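Local coordinates for uncharacterized protein (Chaetomium thermophilum, PDB 3LPZ), which probably acts in the Get pathway of tail-anchored protein biogenesis, as an alpha-solenoid Get4 protein that binds Get5, at residues A[144-147]-A[148-151]. Numbering follows the deposited sequence.
Sequences TLYV and EEGE
The ring of Y146 meets the carboxylate of E149 at its edge: E149 OE1 lies in the ring plane, 3.9 Å from Y146 CD1. The two planes are turned 70° apart. E151 CB approaches the same ring obliquely. E149 CG stands beside its own backbone N (chi1 -67°), and the chain then runs extended, which carries the carboxylate back across L145 and toward the Y146 edge, with E149 CD 3.3 Å from L145 O. There OE1 forms a salt bridge with R114 of helix 112-128, a helix that Y146 also touches. E148 OE1 lies 3.7 Å from the methyl L145 CD1. One water donates to both T144 OG1 and E148 OE2, at 2.8 and 3.0 Å; T144 OG1 is also hydrogen-bonded to V141 O. The backbone closes helix 136-148 with a Schellman motif. E151 N bonds to Y146 O at 2.8 Å, and G150 N to V147 O at 3.0 Å. G150 makes the turn with positive phi, and E151 then sits at the N-cap position of helix 152-159. The carboxylates of E148 and E149 both lie back along the last turn, near its carbonyl end, where the helix dipole would tend to raise their pKa; the arginine probably offsets this for E149.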
ATOM      1  N   THR A 144      -7.408  -2.992  -1.860  1.00 19.50           N
ATOM      2  CA  THR A 144      -8.840  -3.111  -1.508  1.00 20.33           C
ATOM      3  C   THR A 144      -9.280  -4.571  -1.283  1.00 20.56           C
ATOM      4  O   THR A 144     -10.102  -4.851  -0.398  1.00 19.27           O
ATOM      5  CB  THR A 144      -9.797  -2.452  -2.507  1.00 20.45           C
ATOM      6  OG1 THR A 144      -9.798  -3.210  -3.738  1.00 26.29           O
ATOM      7  CG2 THR A 144      -9.351  -1.014  -2.773  1.00 18.29           C
ATOM      8  N   LEU A 145      -8.723  -5.481  -2.060  1.00 20.18           N
ATOM      9  CA  LEU A 145      -8.973  -6.895  -1.853  1.00 21.83           C
ATOM     10  C   LEU A 145      -8.495  -7.342  -0.473  1.00 21.33           C
ATOM     11  O   LEU A 145      -9.222  -8.044   0.237  1.00 22.04           O
ATOM     12  CB  LEU A 145      -8.312  -7.729  -2.970  1.00 22.64           C
ATOM     13  CG  LEU A 145      -9.134  -8.297  -4.137  1.00 26.66           C
ATOM     14  CD1 LEU A 145     -10.466  -7.580  -4.459  1.00 27.98           C
ATOM     15  CD2 LEU A 145      -8.257  -8.438  -5.383  1.00 28.23           C
ATOM     16  N   TYR A 146      -7.279  -6.956  -0.098  1.00 20.79           N
ATOM     17  CA  TYR A 146      -6.763  -7.272   1.245  1.00 21.22           C
ATOM     18  C   TYR A 146      -7.642  -6.710   2.374  1.00 21.39           C
ATOM     19  O   TYR A 146      -7.916  -7.423   3.353  1.00 21.67           O
ATOM     20  CB  TYR A 146      -5.293  -6.865   1.438  1.00 20.72           C
ATOM     21  CG  TYR A 146      -4.282  -7.663   0.628  1.00 22.68           C
ATOM     22  CD1 TYR A 146      -4.600  -8.908   0.072  1.00 24.86           C
ATOM     23  CD2 TYR A 146      -2.984  -7.176   0.434  1.00 23.24           C
ATOM     24  CE1 TYR A 146      -3.640  -9.642  -0.682  1.00 25.32           C
ATOM     25  CE2 TYR A 146      -2.035  -7.902  -0.312  1.00 24.40           C
ATOM     26  CZ  TYR A 146      -2.371  -9.121  -0.856  1.00 25.04           C
ATOM     27  OH  TYR A 146      -1.419  -9.808  -1.587  1.00 27.06           O
ATOM     28  N   VAL A 147      -8.085  -5.456   2.239  1.00 21.08           N
ATOM     29  CA  VAL A 147      -9.103  -4.907   3.148  1.00 21.75           C
ATOM     30  C   VAL A 147     -10.369  -5.780   3.275  1.00 22.98           C
ATOM     31  O   VAL A 147     -10.770  -6.100   4.399  1.00 23.58           O
ATOM     32  CB  VAL A 147      -9.509  -3.457   2.793  1.00 21.01           C
ATOM     33  CG1 VAL A 147     -10.727  -2.975   3.687  1.00 21.89           C
ATOM     34  CG2 VAL A 147      -8.305  -2.524   2.924  1.00 19.26           C
ATOM     35  N   GLU A 148     -10.989  -6.153   2.150  1.00 24.74           N
ATOM     36  CA  GLU A 148     -12.188  -7.028   2.158  1.00 26.68           C
ATOM     37  C   GLU A 148     -11.968  -8.349   2.890  1.00 26.91           C
ATOM     38  O   GLU A 148     -12.878  -8.883   3.517  1.00 27.52           O
ATOM     39  CB  GLU A 148     -12.653  -7.358   0.733  1.00 27.82           C
ATOM     40  CG  GLU A 148     -13.168  -6.176  -0.047  1.00 32.73           C
ATOM     41  CD  GLU A 148     -13.379  -6.487  -1.525  1.00 39.32           C
ATOM     42  OE1 GLU A 148     -13.199  -7.669  -1.946  1.00 42.29           O
ATOM     43  OE2 GLU A 148     -13.733  -5.537  -2.258  1.00 41.91           O
ATOM     44  N   GLU A 149     -10.764  -8.884   2.786  1.00 27.22           N
ATOM     45  CA  GLU A 149     -10.415 -10.165   3.380  1.00 27.75           C
ATOM     46  C   GLU A 149      -9.878 -10.015   4.807  1.00 27.81           C
ATOM     47  O   GLU A 149      -9.426 -11.000   5.395  1.00 27.72           O
ATOM     48  CB  GLU A 149      -9.335 -10.835   2.519  1.00 28.07           C
ATOM     49  CG  GLU A 149      -9.832 -11.241   1.158  1.00 29.86           C
ATOM     50  CD  GLU A 149      -8.727 -11.292   0.110  1.00 32.90           C
ATOM     51  OE1 GLU A 149      -7.540 -11.487   0.473  1.00 34.46           O
ATOM     52  OE2 GLU A 149      -9.052 -11.158  -1.090  1.00 34.77           O
ATOM     53  N   GLY A 150      -9.886  -8.793   5.343  1.00 27.19           N
ATOM     54  CA  GLY A 150      -9.365  -8.551   6.702  1.00 27.59           C
ATOM     55  C   GLY A 150      -7.857  -8.672   6.857  1.00 27.72           C
ATOM     56  O   GLY A 150      -7.356  -8.851   7.960  1.00 28.74           O
ATOM     57  N   GLU A 151      -7.114  -8.557   5.767  1.00 27.08           N
ATOM     58  CA  GLU A 151      -5.645  -8.532   5.836  1.00 26.59           C
ATOM     59  C   GLU A 151      -5.128  -7.091   5.871  1.00 25.47           C
ATOM     60  O   GLU A 151      -4.585  -6.578   4.874  1.00 23.75           O
ATOM     61  CB  GLU A 151      -5.047  -9.265   4.632  1.00 27.06           C
ATOM     62  CG  GLU A 151      -5.398 -10.791   4.567  1.00 29.96           C
ATOM     63  CD  GLU A 151      -4.750 -11.619   5.678  1.00 34.30           C
ATOM     64  OE1 GLU A 151      -3.721 -11.194   6.245  1.00 37.11           O
ATOM     65  OE2 GLU A 151      -5.273 -12.707   5.991  1.00 37.93           O
TER
HETATM   66  O   HOH W   1     -12.046  -4.674  -4.631  1.00 47.92           O